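Local coordinates for SusD/RagB family nutrient-binding outer membrane lipoprotein (Bacteroides vulgatus, PDB 4F7A) that probably binds mucin O-glycans as a SusD-like lipoprotein of the outer membrane, at residues L102-E107 / H112-T117; D161-V166 / A223-E228; D167-Y172 / R195-A200. All blocks are in the same frame, centred on the assembly; numbering follows the deposited sequence. Where two conformers were deposited one is given.

Contact 1. Residues L102-E107 / H112-T117; sequences LITQDE and HFYGAT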
loop_
_atom_site.group_PDB
_atom_site.type_symbol
_atom_site.label_atom_id
_atom_site.label_comp_id
_atom_site.label_asym_id
_atom_site.label_seq_id
_atom_site.Cartn_x
_atom_site.Cartn_y
_atom_site.Cartn_z
ATOM N N LEU A 102 -15.993 18.760 -8.223
ATOM C CA LEU A 102 -16.813 19.666 -8.996
ATOM C C LEU A 102 -17.544 20.657 -8.104
ATOM O O LEU A 102 -17.667 21.822 -8.461
ATOM C CB LEU A 102 -17.835 18.912 -9.846
ATOM C CG LEU A 102 -17.286 18.025 -10.974
ATOM C CD1 LEU A 102 -18.445 17.392 -11.756
ATOM C CD2 LEU A 102 -16.321 18.777 -11.916
ATOM N N ILE A 103 -18.031 20.206 -6.946
ATOM C CA ILE A 103 -18.826 21.094 -6.108
ATOM C C ILE A 103 -18.008 21.949 -5.163
ATOM O O ILE A 103 -18.552 22.834 -4.540
ATOM C CB ILE A 103 -19.984 20.366 -5.341
ATOM C CG1 ILE A 103 -19.467 19.431 -4.241
ATOM C CG2 ILE A 103 -20.910 19.639 -6.341
ATOM C CD1 ILE A 103 -20.599 18.687 -3.527
ATOM N N THR A 104 -16.704 21.714 -5.056
ATOM C CA THR A 104 -15.879 22.551 -4.177
ATOM C C THR A 104 -14.872 23.423 -4.931
ATOM O O THR A 104 -14.459 24.466 -4.409
ATOM C CB THR A 104 -15.113 21.726 -3.137
ATOM O OG1 THR A 104 -14.243 20.808 -3.791
ATOM C CG2 THR A 104 -16.082 20.957 -2.196
ATOM N N GLN A 105 -14.493 23.014 -6.145
ATOM C CA GLN A 105 -13.402 23.691 -6.871
ATOM C C GLN A 105 -13.641 25.181 -7.143
ATOM O O GLN A 105 -12.685 25.949 -7.198
ATOM C CB GLN A 105 -13.053 22.960 -8.178
ATOM C CG GLN A 105 -14.148 22.947 -9.229
ATOM C CD GLN A 105 -13.759 22.126 -10.449
ATOM O OE1 GLN A 105 -12.704 21.500 -10.483
ATOM N NE2 GLN A 105 -14.618 22.130 -11.459
ATOM N N ASP A 106 -14.906 25.579 -7.281
ATOM C CA ASP A 106 -15.273 26.958 -7.568
ATOM C C ASP A 106 -15.918 27.634 -6.350
ATOM O O ASP A 106 -16.472 28.710 -6.499
ATOM C CB ASP A 106 -16.263 27.019 -8.760
ATOM C CG ASP A 106 -15.667 26.473 -10.063
ATOM O OD1 ASP A 106 -14.485 26.799 -10.331
ATOM O OD2 ASP A 106 -16.391 25.739 -10.810
ATOM N N GLU A 107 -15.841 27.024 -5.157
ATOM C CA GLU A 107 -16.510 27.576 -3.966
ATOM C C GLU A 107 -15.552 28.373 -3.080
ATOM O O GLU A 107 -14.595 27.827 -2.517
ATOM C CB GLU A 107 -17.180 26.471 -3.134
ATOM C CG GLU A 107 -18.454 25.908 -3.735
ATOM C CD GLU A 107 -19.586 26.939 -3.869
ATOM O OE1 GLU A 107 -19.538 27.996 -3.220
ATOM O OE2 GLU A 107 -20.526 26.684 -4.643
ATOM N N HIS A 112 -10.495 24.743 1.520
ATOM C CA HIS A 112 -9.999 23.639 2.332
ATOM C C HIS A 112 -10.615 22.284 1.960
ATOM O O HIS A 112 -9.893 21.278 1.883
ATOM C CB HIS A 112 -10.119 23.927 3.842
ATOM C CG HIS A 112 -11.512 24.192 4.336
ATOM N ND1 HIS A 112 -12.480 24.831 3.586
ATOM C CD2 HIS A 112 -12.070 23.976 5.555
ATOM C CE1 HIS A 112 -13.581 24.968 4.309
ATOM N NE2 HIS A 112 -13.363 24.451 5.506
ATOM N N PHE A 113 -11.926 22.249 1.717
ATOM C CA PHE A 113 -12.588 20.987 1.313
ATOM C C PHE A 113 -12.151 20.562 -0.082
ATOM O O PHE A 113 -12.030 19.375 -0.380
ATOM C CB PHE A 113 -14.112 21.142 1.315
ATOM C CG PHE A 113 -14.777 21.031 2.702
ATOM C CD1 PHE A 113 -14.098 21.368 3.877
ATOM C CD2 PHE A 113 -16.127 20.678 2.792
ATOM C CE1 PHE A 113 -14.734 21.316 5.104
ATOM C CE2 PHE A 113 -16.777 20.610 4.026
ATOM C CZ PHE A 113 -16.080 20.929 5.186
ATOM N N TYR A 114 -11.944 21.548 -0.953
ATOM C CA TYR A 114 -11.378 21.318 -2.298
ATOM C C TYR A 114 -9.994 20.686 -2.195
ATOM O O TYR A 114 -9.742 19.623 -2.767
ATOM C CB TYR A 114 -11.303 22.640 -3.068
ATOM C CG TYR A 114 -10.598 22.540 -4.420
ATOM C CD1 TYR A 114 -10.984 21.593 -5.375
ATOM C CD2 TYR A 114 -9.566 23.404 -4.747
ATOM C CE1 TYR A 114 -10.326 21.520 -6.634
ATOM C CE2 TYR A 114 -8.915 23.334 -5.979
ATOM C CZ TYR A 114 -9.287 22.382 -6.908
ATOM O OH TYR A 114 -8.642 22.341 -8.130
ATOM N N GLY A 115 -9.114 21.296 -1.416
ATOM C CA GLY A 115 -7.789 20.712 -1.178
ATOM C C GLY A 115 -7.829 19.281 -0.656
ATOM O O GLY A 115 -7.152 18.397 -1.170
ATOM N N ALA A 116 -8.639 19.060 0.375
ATOM C CA ALA A 116 -8.783 17.733 0.962
ATOM C C ALA A 116 -9.320 16.700 -0.044
ATOM O O ALA A 116 -8.869 15.563 -0.068
ATOM C CB ALA A 116 -9.712 17.819 2.223
ATOM N N THR A 117 -10.293 17.093 -0.846
ATOM C CA THR A 117 -10.845 16.234 -1.875
ATOM C C THR A 117 -9.747 15.763 -2.805
ATOM O O THR A 117 -9.660 14.576 -3.104
ATOM C CB THR A 117 -11.912 16.948 -2.728
ATOM O OG1 THR A 117 -13.048 17.224 -1.933
ATOM C CG2 THR A 117 -12.339 16.074 -3.923
HETATM O O HOH W 1 -9.461 20.541 -9.870
#

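Contact 2. Residues D161-V166 / A223-E228; sequences DLDKAV and AQKALE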
loop_
_atom_site.group_PDB
_atom_site.type_symbol
_atom_site.label_atom_id
_atom_site.label_comp_id
_atom_site.label_asym_id
_atom_site.label_seq_id
_atom_site.Cartn_x
_atom_site.Cartn_y
_atom_site.Cartn_z
ATOM N N ASP A 161 -2.522 17.575 -9.199
ATOM C CA ASP A 161 -3.602 17.668 -8.206
ATOM C C ASP A 161 -3.075 17.979 -6.808
ATOM O O ASP A 161 -3.679 18.742 -6.059
ATOM C CB ASP A 161 -4.448 16.394 -8.167
ATOM C CG ASP A 161 -5.465 16.317 -9.299
ATOM O OD1 ASP A 161 -5.794 17.367 -9.889
ATOM O OD2 ASP A 161 -5.938 15.198 -9.580
ATOM N N LEU A 162 -1.941 17.395 -6.442
ATOM C CA LEU A 162 -1.340 17.727 -5.173
ATOM C C LEU A 162 -0.879 19.180 -5.144
ATOM O O LEU A 162 -0.988 19.834 -4.108
ATOM C CB LEU A 162 -0.202 16.756 -4.818
ATOM C CG LEU A 162 -0.649 15.332 -4.520
ATOM C CD1 LEU A 162 0.602 14.437 -4.226
ATOM C CD2 LEU A 162 -1.664 15.236 -3.381
ATOM N N ASP A 163 -0.401 19.707 -6.266
ATOM C CA ASP A 163 -0.044 21.138 -6.324
ATOM C C ASP A 163 -1.282 22.002 -6.084
ATOM O O ASP A 163 -1.245 22.981 -5.328
ATOM C CB ASP A 163 0.546 21.529 -7.684
ATOM C CG ASP A 163 1.936 20.938 -7.928
ATOM O OD1 ASP A 163 2.617 20.551 -6.965
ATOM O OD2 ASP A 163 2.343 20.888 -9.102
ATOM N N LYS A 164 -2.372 21.660 -6.767
ATOM C CA LYS A 164 -3.611 22.428 -6.620
ATOM C C LYS A 164 -4.103 22.347 -5.173
ATOM O O LYS A 164 -4.539 23.351 -4.587
ATOM C CB LYS A 164 -4.682 21.898 -7.568
ATOM C CG LYS A 164 -4.471 22.281 -9.019
ATOM C CD LYS A 164 -5.419 21.508 -9.916
ATOM C CE LYS A 164 -5.339 22.026 -11.331
ATOM N NZ LYS A 164 -6.229 21.205 -12.178
ATOM N N ALA A 165 -4.000 21.152 -4.593
ATOM C CA ALA A 165 -4.434 20.942 -3.217
ATOM C C ALA A 165 -3.664 21.791 -2.219
ATOM O O ALA A 165 -4.285 22.441 -1.379
ATOM C CB ALA A 165 -4.318 19.455 -2.820
ATOM N N VAL A 166 -2.327 21.723 -2.242
ATOM C CA VAL A 166 -1.515 22.462 -1.260
ATOM C C VAL A 166 -1.671 23.982 -1.461
ATOM O O VAL A 166 -1.702 24.743 -0.490
ATOM C CB VAL A 166 -0.010 22.026 -1.207
ATOM C CG1 VAL A 166 0.131 20.516 -0.848
ATOM C CG2 VAL A 166 0.745 22.328 -2.476
ATOM N N ALA A 223 10.324 15.400 -5.200
ATOM C CA ALA A 223 10.897 15.251 -3.846
ATOM C C ALA A 223 11.311 16.601 -3.298
ATOM O O ALA A 223 11.153 16.862 -2.097
ATOM C CB ALA A 223 12.086 14.284 -3.828
ATOM N N GLN A 224 11.813 17.489 -4.161
ATOM C CA GLN A 224 12.225 18.802 -3.685
ATOM C C GLN A 224 11.048 19.607 -3.168
ATOM O O GLN A 224 11.136 20.228 -2.117
ATOM C CB GLN A 224 12.943 19.589 -4.773
ATOM C CG GLN A 224 13.308 21.004 -4.355
ATOM C CD GLN A 224 14.257 21.629 -5.330
ATOM O OE1 GLN A 224 13.999 21.639 -6.532
ATOM N NE2 GLN A 224 15.380 22.137 -4.829
ATOM N N LYS A 225 9.946 19.580 -3.917
ATOM C CA LYS A 225 8.703 20.203 -3.500
ATOM C C LYS A 225 8.153 19.625 -2.195
ATOM O O LYS A 225 7.753 20.400 -1.304
ATOM C CB LYS A 225 7.650 20.112 -4.612
ATOM C CG LYS A 225 7.953 21.019 -5.814
ATOM C CD LYS A 225 6.732 21.219 -6.755
ATOM C CE LYS A 225 6.183 19.941 -7.270
ATOM N NZ LYS A 225 5.151 20.084 -8.364
ATOM N N ALA A 226 8.136 18.296 -2.094
ATOM C CA ALA A 226 7.665 17.599 -0.910
ATOM C C ALA A 226 8.417 17.994 0.354
ATOM O O ALA A 226 7.805 18.297 1.374
ATOM C CB ALA A 226 7.742 16.080 -1.111
ATOM N N LEU A 227 9.738 18.038 0.260
ATOM C CA LEU A 227 10.578 18.234 1.432
ATOM C C LEU A 227 10.961 19.697 1.703
ATOM O O LEU A 227 11.530 19.982 2.748
ATOM C CB LEU A 227 11.801 17.324 1.351
ATOM C CG LEU A 227 11.475 15.840 1.543
ATOM C CD1 LEU A 227 12.656 14.938 1.104
ATOM C CD2 LEU A 227 11.077 15.598 3.032
ATOM N N GLU A 228 10.631 20.624 0.796
ATOM C CA GLU A 228 10.832 22.047 1.069
ATOM C C GLU A 228 9.543 22.775 1.410
ATOM O O GLU A 228 9.579 23.894 1.869
ATOM C CB GLU A 228 11.509 22.734 -0.114
ATOM C CG GLU A 228 12.933 22.262 -0.302
ATOM C CD GLU A 228 13.715 23.103 -1.280
ATOM O OE1 GLU A 228 13.121 23.569 -2.292
ATOM O OE2 GLU A 228 14.928 23.273 -1.026
#

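Contact 3. Residues D167-Y172 / R195-A200; sequences DALDTY and RWIKFA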
loop_
_atom_site.group_PDB
_atom_site.type_symbol
_atom_site.label_atom_id
_atom_site.label_comp_id
_atom_site.label_asym_id
_atom_site.label_seq_id
_atom_site.Cartn_x
_atom_site.Cartn_y
_atom_site.Cartn_z
ATOM N N ASP A 167 -1.847 24.417 -2.706
ATOM C CA ASP A 167 -2.130 25.826 -2.997
ATOM C C ASP A 167 -3.456 26.255 -2.356
ATOM O O ASP A 167 -3.536 27.284 -1.685
ATOM C CB ASP A 167 -2.201 26.055 -4.510
ATOM C CG ASP A 167 -0.831 26.190 -5.155
ATOM O OD1 ASP A 167 0.185 26.164 -4.429
ATOM O OD2 ASP A 167 -0.783 26.317 -6.398
ATOM N N ALA A 168 -4.502 25.464 -2.582
ATOM C CA ALA A 168 -5.847 25.771 -2.057
ATOM C C ALA A 168 -5.851 25.865 -0.517
ATOM O O ALA A 168 -6.397 26.808 0.053
ATOM C CB ALA A 168 -6.859 24.726 -2.529
ATOM N N LEU A 169 -5.224 24.897 0.139
ATOM C CA LEU A 169 -5.198 24.866 1.610
ATOM C C LEU A 169 -4.349 25.986 2.184
ATOM O O LEU A 169 -4.712 26.597 3.189
ATOM C CB LEU A 169 -4.720 23.503 2.112
ATOM C CG LEU A 169 -5.767 22.393 2.007
ATOM C CD1 LEU A 169 -5.146 21.051 1.671
ATOM C CD2 LEU A 169 -6.631 22.293 3.249
ATOM N N ASP A 170 -3.229 26.285 1.530
ATOM C CA ASP A 170 -2.396 27.419 1.947
ATOM C C ASP A 170 -3.142 28.753 1.748
ATOM O O ASP A 170 -3.151 29.614 2.634
ATOM C CB ASP A 170 -1.073 27.395 1.189
ATOM C CG ASP A 170 -0.202 28.582 1.514
ATOM O OD1 ASP A 170 0.142 28.741 2.693
ATOM O OD2 ASP A 170 0.114 29.353 0.594
ATOM N N THR A 171 -3.797 28.920 0.601
ATOM C CA THR A 171 -4.651 30.096 0.405
ATOM C C THR A 171 -5.757 30.202 1.459
ATOM O O THR A 171 -6.010 31.287 2.010
ATOM C CB THR A 171 -5.276 30.109 -0.980
ATOM O OG1 THR A 171 -4.227 30.119 -1.935
ATOM C CG2 THR A 171 -6.141 31.373 -1.190
ATOM N N TYR A 172 -6.419 29.084 1.741
ATOM C CA TYR A 172 -7.474 29.065 2.752
ATOM C C TYR A 172 -6.935 29.641 4.057
ATOM O O TYR A 172 -7.594 30.457 4.701
ATOM C CB TYR A 172 -7.960 27.626 2.972
ATOM C CG TYR A 172 -8.807 27.401 4.205
ATOM C CD1 TYR A 172 -10.181 27.611 4.182
ATOM C CD2 TYR A 172 -8.230 26.935 5.384
ATOM C CE1 TYR A 172 -10.965 27.384 5.314
ATOM C CE2 TYR A 172 -8.997 26.706 6.515
ATOM C CZ TYR A 172 -10.361 26.931 6.474
ATOM O OH TYR A 172 -11.101 26.700 7.604
ATOM N N ARG A 195 -2.395 20.011 8.611
ATOM C CA ARG A 195 -2.173 18.571 8.589
ATOM C C ARG A 195 -2.535 17.917 7.262
ATOM O O ARG A 195 -1.894 16.962 6.844
ATOM C CB ARG A 195 -2.897 17.895 9.756
ATOM C CG ARG A 195 -2.289 18.211 11.129
ATOM C CD ARG A 195 -1.212 17.226 11.539
ATOM N NE ARG A 195 -1.785 15.932 11.901
ATOM C CZ ARG A 195 -2.295 15.629 13.092
ATOM N NH1 ARG A 195 -2.283 16.502 14.092
ATOM N NH2 ARG A 195 -2.808 14.433 13.289
ATOM N N TRP A 196 -3.543 18.446 6.582
ATOM C CA TRP A 196 -3.843 18.014 5.217
ATOM C C TRP A 196 -2.696 18.312 4.258
ATOM O O TRP A 196 -2.360 17.489 3.423
ATOM C CB TRP A 196 -5.149 18.662 4.713
ATOM C CG TRP A 196 -6.379 17.965 5.203
ATOM C CD1 TRP A 196 -7.149 18.326 6.271
ATOM C CD2 TRP A 196 -6.981 16.783 4.656
ATOM N NE1 TRP A 196 -8.196 17.443 6.422
ATOM C CE2 TRP A 196 -8.117 16.489 5.438
ATOM C CE3 TRP A 196 -6.667 15.939 3.584
ATOM C CZ2 TRP A 196 -8.950 15.410 5.168
ATOM C CZ3 TRP A 196 -7.488 14.847 3.323
ATOM C CH2 TRP A 196 -8.614 14.587 4.129
ATOM N N ILE A 197 -2.081 19.479 4.394
ATOM C CA ILE A 197 -0.940 19.818 3.547
ATOM C C ILE A 197 0.248 18.899 3.836
ATOM O O ILE A 197 0.922 18.411 2.911
ATOM C CB ILE A 197 -0.514 21.300 3.693
ATOM C CG1 ILE A 197 -1.669 22.238 3.300
ATOM C CG2 ILE A 197 0.754 21.568 2.814
ATOM C CD1 ILE A 197 -1.370 23.776 3.495
ATOM N N LYS A 198 0.481 18.604 5.117
ATOM C CA LYS A 198 1.524 17.629 5.506
ATOM C C LYS A 198 1.281 16.227 4.932
ATOM O O LYS A 198 2.216 15.561 4.461
ATOM C CB LYS A 198 1.644 17.614 7.027
ATOM C CG LYS A 198 2.818 16.856 7.569
ATOM C CD LYS A 198 2.823 16.834 9.098
ATOM C CE LYS A 198 2.870 18.205 9.711
ATOM N NZ LYS A 198 3.321 18.125 11.158
ATOM N N PHE A 199 0.027 15.795 4.946
ATOM C CA PHE A 199 -0.424 14.586 4.250
ATOM C C PHE A 199 -0.052 14.680 2.748
ATOM O O PHE A 199 0.639 13.798 2.219
ATOM C CB PHE A 199 -1.950 14.435 4.503
ATOM C CG PHE A 199 -2.630 13.247 3.826
ATOM C CD1 PHE A 199 -1.943 12.276 3.120
ATOM C CD2 PHE A 199 -3.999 13.119 3.945
ATOM C CE1 PHE A 199 -2.620 11.224 2.529
ATOM C CE2 PHE A 199 -4.690 12.057 3.366
ATOM C CZ PHE A 199 -4.006 11.117 2.647
ATOM N N ALA A 200 -0.459 15.749 2.079
ATOM C CA ALA A 200 -0.126 15.946 0.656
ATOM C C ALA A 200 1.385 15.910 0.393
ATOM O O ALA A 200 1.838 15.318 -0.580
ATOM C CB ALA A 200 -0.701 17.285 0.143
#

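Contact 1. Residues L102-E107 / H112-T117
Thr104 and Tyr114 bring their CA atoms to 5.0 Å, the nearest backbone approach of the two segments. A type I beta turn from Thr104 to Glu107 begins the reversal between helix 84-104 and helix 111-132. The bond from Glu107 N to Thr104 O, 3.0 Å, closes it. Thr104 faces the second helix with both branches. Its OG1 lies 3.3 Å from Tyr114 CA, and its CG2 packs at 4.0 Å on Phe113 CB. The hydroxyl finds its hydrogen bond in its own helix, at Ser100 O. Tyr114 holds CG anti to the backbone N (chi1 174°), which turns the ring toward Gln105. Gln105 CA sits over one face, offset toward the rim, in a CH-pi contact 3.9 Å from the ring centroid. Gln105 CB touches Tyr114 CE1 at 3.4 Å. A water at the ring edge, in its plane, lies 2.6 Å from Tyr114 OH and gives a weak bond to Gln105 OE1. Ala168 and Lys164 of helix 151-174 also touch this ring. No direct hydrogen bond crosses between the segments, so this helical hairpin rests here on close packing, one CH-pi contact and a water bridge with one weak arm.

Contact 2. Residues D161-V166 / A223-E228
Lys225 NZ meets the carboxylate of Asp163 in a salt bridge with unequal arms. The firmer bond runs to Asp163 OD1 at 2.9 Å and uses its syn lone pair. The second, from Lys225 NZ to Asp163 OD2, is 3.0 Å long but weak. The ammonium group therefore sits near the mouth of the carboxylate, with NZ 3.4 Å from Asp163 CG. The two side chains cross at about a right angle. Most of the reach comes from the lysine. Its chain bends at chi3 (-57°), and Lys225 CE passes 3.6 Å from Asp163 OD1. The backbones stay far apart, with the CA atoms of Asp163 and Lys225 9.2 Å from each other.

Each charge has a second partner. Arg204 of helix 193-210 also bridges to Asp163 OD1, and Glu222 also pairs with Lys225 NZ. With an alanine here in place of Asp163, Lys225 would probably lose its mate on helix 151-174, and Arg204 a carboxylate partner.

The packing lies around the ion pair, not within it. Helix 193-210 touches both segments: Leu162 and Lys225 rest on Arg204, Val166 on Ala200, and Ala223 on Met209. Neither Asp163 nor Lys225 is fully buried, so the bridge is a surface link. It is a small charged network spanning helices 151-174, 193-210 and 216-228, within the packed helices of the TPR-like fold of this SusD family protein.

Contact 3. Residues D167-Y172 / R195-A200
Leu169 and Ile197 meet through first torsions of the same kind: Leu169 CG and Ile197 CG1 each lie anti to the carbonyl carbon of their own residue, beside the backbone N. In Ile197 (chi1 -60°) this sends CG1 and CD1 across to the facing helix. Ile197 CG1 reaches Leu169 CB at 3.5 Å, and Ile197 CD1 lies 3.6 Å from the same Leu169 CB. The two side chains slide past each other in opposite directions. Leu169 extends along the flank of Ile197, and its chi2 of 145° departs from a staggered value. That turn sets Leu169 CD1 3.9 Å from Trp196 CB. Trp196 meets Leu169 through CB, while its indole leads away and the side chain packs on Val182, Cys188 and Cys190.

The backbones come nearest at Leu169 and Ile197, whose CA atoms are 6.9 Å apart. The short helical segments run nearly antiparallel, at 158°, with axes 9.7 Å apart at closest approach. Antiparallel helix pairs are the building units of TPR-like folds, to which this protein belongs. Helix 151-174 and helix 193-210 pack here as nearly antiparallel neighbours, in keeping with that kind of helical packing.

Ile197 CD1 also reaches the backbone of the residue after Leu169, 3.7 Å from Asp170 N. It comes within 4.3 Å of Asp170 CB as well. The carboxylate of Asp170 is engaged elsewhere: OD1 is hydrogen-bonded to the hydroxyl of Tyr231, which also touches Ile197, and OD2 forms a salt bridge with Lys174. Ile119 of helix 111-132 packs on Leu169 and Ala200.

From the N terminus, contact 1 closes first. It shuts the short turn between helix 84-104 and helix 111-132 and is complete before the others open. Helix 151-174 then supplies the first segments of contacts 2 and 3, in that order. Contact 3 closes on helix 193-210, and contact 2 only later on helix 216-228, so the shorter loop lies within the longer one. Contacts 2 and 3 have centres about 9 Å apart and meet where Val166 packs on Ala200 and Ile197. Contact 1 joins contact 3 where His112 stacks on Tyr172, and contact 2 where Gly115 meets Ala165. Together they tie five helices into one side of the chain.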